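Local coordinates for protein putative oxidoreductase (Thermus thermophilus, PDB 2ISM) that is a putative oxidoreductase of the glucose/sorbosone dehydrogenase family, built as a beta-propeller and modelled with bound calcium, at residues 137-142 / 317-322; 208-211 / 216-219. All coordinates share one frame; numbering follows the deposited sequence.

Contact 1 (137-142 / 317-322); sequences GGRIAF and LREVQV
Arg139 reaches over to Glu319 with its guanidinium group, and this meeting of charges is the heart of the contact, for the backbones stay well apart: the CA atoms of Arg139 and Glu319 are 9.6 Å from each other. Arg139 NH1 lies 3.5 Å from Glu319 OE1, close enough for a salt bridge, yet that oxygen sits over one face of the guanidinium and no N-H points at it. The two planes are 26° apart, and OE1 lies nearest NH1, so this is not a forked, in-plane pair. Bends at chi2 (67°) and chi3 (59°) bring the arginine's end across. NE donates to Gln205 O, and NH1 donates to Trp34 O and to a bridging water.

The tight part is the carboxylate. Val320 N donates to Glu319 OE1 at 2.8 Å, Asn272 ND2 also binds OE1, and Leu36 N and the amide of Gln321 hold OE2; Gln321 NE2 comes to Glu319 OE2 at 3.0 Å from above the plane. Such a grip fixes the carboxylate's rotation. The looser part is bridged by that one water, which accepts from Arg139 NH1 (3.1 Å) and donates to Glu319 OE2 (2.7 Å). Arg318 contributes little beyond its carbonyl O, 3.8 Å from Arg139 NH2; its own NH2 makes a salt bridge with Asp336 OD2, and its NE hydrogen-bonds to Ser333 OG.

All three touching residues are buried near the centre of the beta-propeller. Arg139 comes from the loop leading into strand 140-142, strand 317-322 belongs to a different four-stranded sheet, and strands 33-38 and 270-276 flank the pair.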
loop_
_atom_site.group_PDB
_atom_site.type_symbol
_atom_site.label_atom_id
_atom_site.label_comp_id
_atom_site.label_asym_id
_atom_site.label_seq_id
_atom_site.Cartn_x
_atom_site.Cartn_y
_atom_site.Cartn_z
ATOM N N GLY B 137 8.864 -25.310 13.630
ATOM C CA GLY B 137 8.600 -24.575 12.396
ATOM C C GLY B 137 7.104 -24.360 12.288
ATOM O O GLY B 137 6.497 -23.844 13.227
ATOM N N GLY B 138 6.505 -24.717 11.152
ATOM C CA GLY B 138 5.062 -24.605 11.039
ATOM C C GLY B 138 4.377 -23.680 10.054
ATOM O O GLY B 138 3.160 -23.769 9.902
ATOM N N ARG B 139 5.120 -22.803 9.387
ATOM C CA ARG B 139 4.508 -21.878 8.439
ATOM C C ARG B 139 4.278 -22.564 7.093
ATOM O O ARG B 139 5.173 -23.221 6.560
ATOM C CB ARG B 139 5.410 -20.649 8.250
ATOM C CG ARG B 139 4.800 -19.530 7.412
ATOM C CD ARG B 139 3.606 -18.896 8.116
ATOM N NE ARG B 139 3.969 -18.332 9.414
ATOM C CZ ARG B 139 3.085 -17.918 10.319
ATOM N NH1 ARG B 139 1.792 -18.006 10.063
ATOM N NH2 ARG B 139 3.490 -17.431 11.489
ATOM N N ILE B 140 3.071 -22.438 6.555
ATOM C CA ILE B 140 2.779 -23.038 5.261
ATOM C C ILE B 140 2.076 -22.017 4.391
ATOM O O ILE B 140 1.353 -21.160 4.891
ATOM C CB ILE B 140 1.886 -24.305 5.368
ATOM C CG1 ILE B 140 0.497 -23.946 5.907
ATOM C CG2 ILE B 140 2.560 -25.338 6.247
ATOM C CD1 ILE B 140 -0.510 -25.112 5.838
ATOM N N ALA B 141 2.293 -22.112 3.084
ATOM C CA ALA B 141 1.673 -21.184 2.157
ATOM C C ALA B 141 1.888 -21.650 0.733
ATOM O O ALA B 141 2.888 -22.296 0.424
ATOM C CB ALA B 141 2.268 -19.790 2.334
ATOM N N PHE B 142 0.940 -21.317 -0.132
ATOM C CA PHE B 142 1.037 -21.677 -1.536
ATOM C C PHE B 142 1.690 -20.507 -2.258
ATOM O O PHE B 142 1.265 -19.359 -2.114
ATOM C CB PHE B 142 -0.356 -21.967 -2.086
ATOM C CG PHE B 142 -0.923 -23.280 -1.609
ATOM C CD1 PHE B 142 -0.596 -24.468 -2.260
ATOM C CD2 PHE B 142 -1.735 -23.335 -0.483
ATOM C CE1 PHE B 142 -1.073 -25.696 -1.796
ATOM C CE2 PHE B 142 -2.220 -24.557 -0.005
ATOM C CZ PHE B 142 -1.888 -25.740 -0.662
ATOM N N LEU B 317 4.177 -9.876 18.298
ATOM C CA LEU B 317 3.473 -10.006 17.022
ATOM C C LEU B 317 3.919 -11.180 16.154
ATOM O O LEU B 317 5.085 -11.257 15.766
ATOM C CB LEU B 317 3.751 -8.790 16.133
ATOM C CG LEU B 317 3.446 -7.420 16.766
ATOM C CD1 LEU B 317 3.629 -6.322 15.728
ATOM C CD2 LEU B 317 2.020 -7.399 17.307
ATOM N N ARG B 318 2.996 -12.089 15.845
ATOM C CA ARG B 318 3.341 -13.267 15.051
ATOM C C ARG B 318 2.968 -13.500 13.586
ATOM O O ARG B 318 3.825 -13.856 12.775
ATOM C CB ARG B 318 2.680 -14.430 15.803
ATOM C CG ARG B 318 3.153 -15.807 15.358
ATOM C CD ARG B 318 2.564 -16.909 16.236
ATOM N NE ARG B 318 3.208 -17.015 17.547
ATOM C CZ ARG B 318 4.382 -17.602 17.764
ATOM N NH1 ARG B 318 5.054 -18.136 16.756
ATOM N NH2 ARG B 318 4.878 -17.676 18.995
ATOM N N GLU B 319 1.698 -13.302 13.248
ATOM C CA GLU B 319 1.242 -13.499 11.874
ATOM C C GLU B 319 1.184 -12.111 11.236
ATOM O O GLU B 319 0.973 -11.108 11.916
ATOM C CB GLU B 319 -0.148 -14.154 11.797
ATOM C CG GLU B 319 -0.840 -14.057 10.422
ATOM C CD GLU B 319 -0.173 -14.900 9.342
ATOM O OE1 GLU B 319 1.037 -14.716 9.101
ATOM O OE2 GLU B 319 -0.864 -15.745 8.726
ATOM N N VAL B 320 1.396 -12.064 9.927
ATOM C CA VAL B 320 1.323 -10.822 9.169
ATOM C C VAL B 320 1.062 -11.185 7.712
ATOM O O VAL B 320 1.851 -11.893 7.083
ATOM C CB VAL B 320 2.623 -9.969 9.299
ATOM C CG1 VAL B 320 3.845 -10.809 9.010
ATOM C CG2 VAL B 320 2.560 -8.781 8.347
ATOM N N GLN B 321 -0.067 -10.718 7.192
ATOM C CA GLN B 321 -0.464 -10.999 5.820
ATOM C C GLN B 321 -1.247 -9.853 5.218
ATOM O O GLN B 321 -1.963 -9.141 5.921
ATOM C CB GLN B 321 -1.357 -12.237 5.748
ATOM C CG GLN B 321 -0.652 -13.567 5.781
ATOM C CD GLN B 321 -1.499 -14.653 5.154
ATOM O OE1 GLN B 321 -1.651 -14.709 3.934
ATOM N NE2 GLN B 321 -2.075 -15.511 5.989
ATOM N N VAL B 322 -1.123 -9.695 3.909
ATOM C CA VAL B 322 -1.855 -8.652 3.208
ATOM C C VAL B 322 -3.215 -9.253 2.881
ATOM O O VAL B 322 -3.292 -10.337 2.308
ATOM C CB VAL B 322 -1.150 -8.251 1.898
ATOM C CG1 VAL B 322 -1.939 -7.147 1.200
ATOM C CG2 VAL B 322 0.262 -7.784 2.195
HETATM O O HOH W 1 0.256 -17.784 7.435
#

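Contact 2 (208-211 / 216-219)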
loop_
_atom_site.group_PDB
_atom_site.type_symbol
_atom_site.label_atom_id
_atom_site.label_comp_id
_atom_site.label_asym_id
_atom_site.label_seq_id
_atom_site.Cartn_x
_atom_site.Cartn_y
_atom_site.Cartn_z
ATOM N N ALA B 208 7.276 -15.468 2.395
ATOM C CA ALA B 208 6.716 -14.344 1.656
ATOM C C ALA B 208 7.370 -14.238 0.283
ATOM O O ALA B 208 8.576 -14.437 0.146
ATOM C CB ALA B 208 6.918 -13.057 2.439
ATOM N N TRP B 209 6.571 -13.936 -0.733
ATOM C CA TRP B 209 7.091 -13.806 -2.095
ATOM C C TRP B 209 7.078 -12.358 -2.575
ATOM O O TRP B 209 6.088 -11.647 -2.415
ATOM C CB TRP B 209 6.270 -14.679 -3.050
ATOM C CG TRP B 209 6.558 -16.151 -2.926
ATOM C CD1 TRP B 209 7.521 -16.859 -3.590
ATOM C CD2 TRP B 209 5.894 -17.086 -2.064
ATOM N NE1 TRP B 209 7.496 -18.178 -3.195
ATOM C CE2 TRP B 209 6.511 -18.343 -2.261
ATOM C CE3 TRP B 209 4.841 -16.982 -1.146
ATOM C CZ2 TRP B 209 6.105 -19.491 -1.571
ATOM C CZ3 TRP B 209 4.438 -18.126 -0.459
ATOM C CH2 TRP B 209 5.070 -19.364 -0.677
ATOM N N HIS B 210 8.192 -11.923 -3.155
ATOM C CA HIS B 210 8.302 -10.560 -3.668
ATOM C C HIS B 210 7.324 -10.449 -4.841
ATOM O O HIS B 210 7.400 -11.215 -5.802
ATOM C CB HIS B 210 9.739 -10.294 -4.128
ATOM C CG HIS B 210 10.032 -8.851 -4.396
ATOM N ND1 HIS B 210 9.496 -8.168 -5.464
ATOM C CD2 HIS B 210 10.800 -7.960 -3.725
ATOM C CE1 HIS B 210 9.921 -6.916 -5.441
ATOM N NE2 HIS B 210 10.713 -6.765 -4.396
ATOM N N PRO B 211 6.396 -9.481 -4.776
ATOM C CA PRO B 211 5.395 -9.282 -5.831
ATOM C C PRO B 211 5.919 -9.059 -7.251
ATOM O O PRO B 211 5.267 -9.443 -8.223
ATOM C CB PRO B 211 4.586 -8.092 -5.311
ATOM C CG PRO B 211 5.610 -7.303 -4.553
ATOM C CD PRO B 211 6.343 -8.386 -3.791
ATOM N N LEU B 216 11.342 -15.944 -3.207
ATOM C CA LEU B 216 10.867 -16.337 -1.884
ATOM C C LEU B 216 11.770 -15.817 -0.773
ATOM O O LEU B 216 12.989 -15.946 -0.835
ATOM C CB LEU B 216 10.778 -17.861 -1.778
ATOM C CG LEU B 216 10.467 -18.418 -0.381
ATOM C CD1 LEU B 216 9.102 -17.920 0.073
ATOM C CD2 LEU B 216 10.502 -19.940 -0.411
ATOM N N PHE B 217 11.155 -15.216 0.236
ATOM C CA PHE B 217 11.872 -14.686 1.386
ATOM C C PHE B 217 11.345 -15.418 2.608
ATOM O O PHE B 217 10.161 -15.741 2.677
ATOM C CB PHE B 217 11.611 -13.189 1.536
ATOM C CG PHE B 217 12.278 -12.357 0.487
ATOM C CD1 PHE B 217 13.415 -11.615 0.792
ATOM C CD2 PHE B 217 11.785 -12.331 -0.811
ATOM C CE1 PHE B 217 14.055 -10.855 -0.188
ATOM C CE2 PHE B 217 12.417 -11.576 -1.799
ATOM C CZ PHE B 217 13.555 -10.837 -1.485
ATOM N N SER B 218 12.225 -15.674 3.567
ATOM C CA SER B 218 11.834 -16.381 4.775
ATOM C C SER B 218 12.464 -15.739 6.006
ATOM O O SER B 218 13.505 -15.088 5.921
ATOM C CB SER B 218 12.272 -17.846 4.672
ATOM O OG SER B 218 11.940 -18.585 5.833
ATOM N N SER B 219 11.819 -15.921 7.151
ATOM C CA SER B 219 12.333 -15.383 8.400
ATOM C C SER B 219 12.557 -16.562 9.326
ATOM O O SER B 219 11.862 -17.575 9.220
ATOM C CB SER B 219 11.322 -14.424 9.034
ATOM O OG SER B 219 10.103 -15.089 9.317
#
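Ala208 and Phe217 exchange both of their backbone bonds. Phe217 N donates to Ala208 O at 2.7 Å, and Ala208 N returns a bond to Phe217 O at 2.9 Å. The two carbonyl oxygens, both acceptors, are thus each satisfied by an N-H from across the strands. Ala208 O also lies in plane at the edge of the Phe217 ring. This is the antiparallel hydrogen-bonded pair of a short beta hairpin, strand 208-209 returning as 216-220, which begins one four-stranded blade of the propeller. Its next pair, Trp209 with Leu216, is non-hydrogen-bonded, and Leu216 takes its backbone bonds from Ile237 on the following strand. What joins these two is a CH-pi contact: Leu216 CD1 stands over one face of the indole, 3.7 Å from the centroid of the Trp209 five-membered ring. Beyond the end of strand 208-209, His210 CB packs 3.8 Å from Phe217 CE2. With CG anti to the backbone N (chi1 -168°), the imidazole swings beside its own carbonyl carbon, where ND1 accepts from Lys212 N in the turn and the ring stacks on Trp302.

Contact 1 is the core one, its centre about 4 Å from the centre of the chain and its touching residues all buried; contact 2, its centre about 11 Å from the centre of the chain, is buried too but reaches further out, with Trp209 and His210 partly exposed. Contact 1 spans two blades far apart in sequence and works through charge, water and side-chain amides; contact 2 stays within one hairpin and depends on backbone bonds and apolar packing. Along the chain, 208-219 falls inside the loop that contact 1 closes. The two meet directly: the Trp209 indole packs on strand 140-142, with Trp209 CH2 3.8 Å from Ala141 O and Trp209 CZ3 3.8 Å from Phe142 O, a blade-to-blade junction.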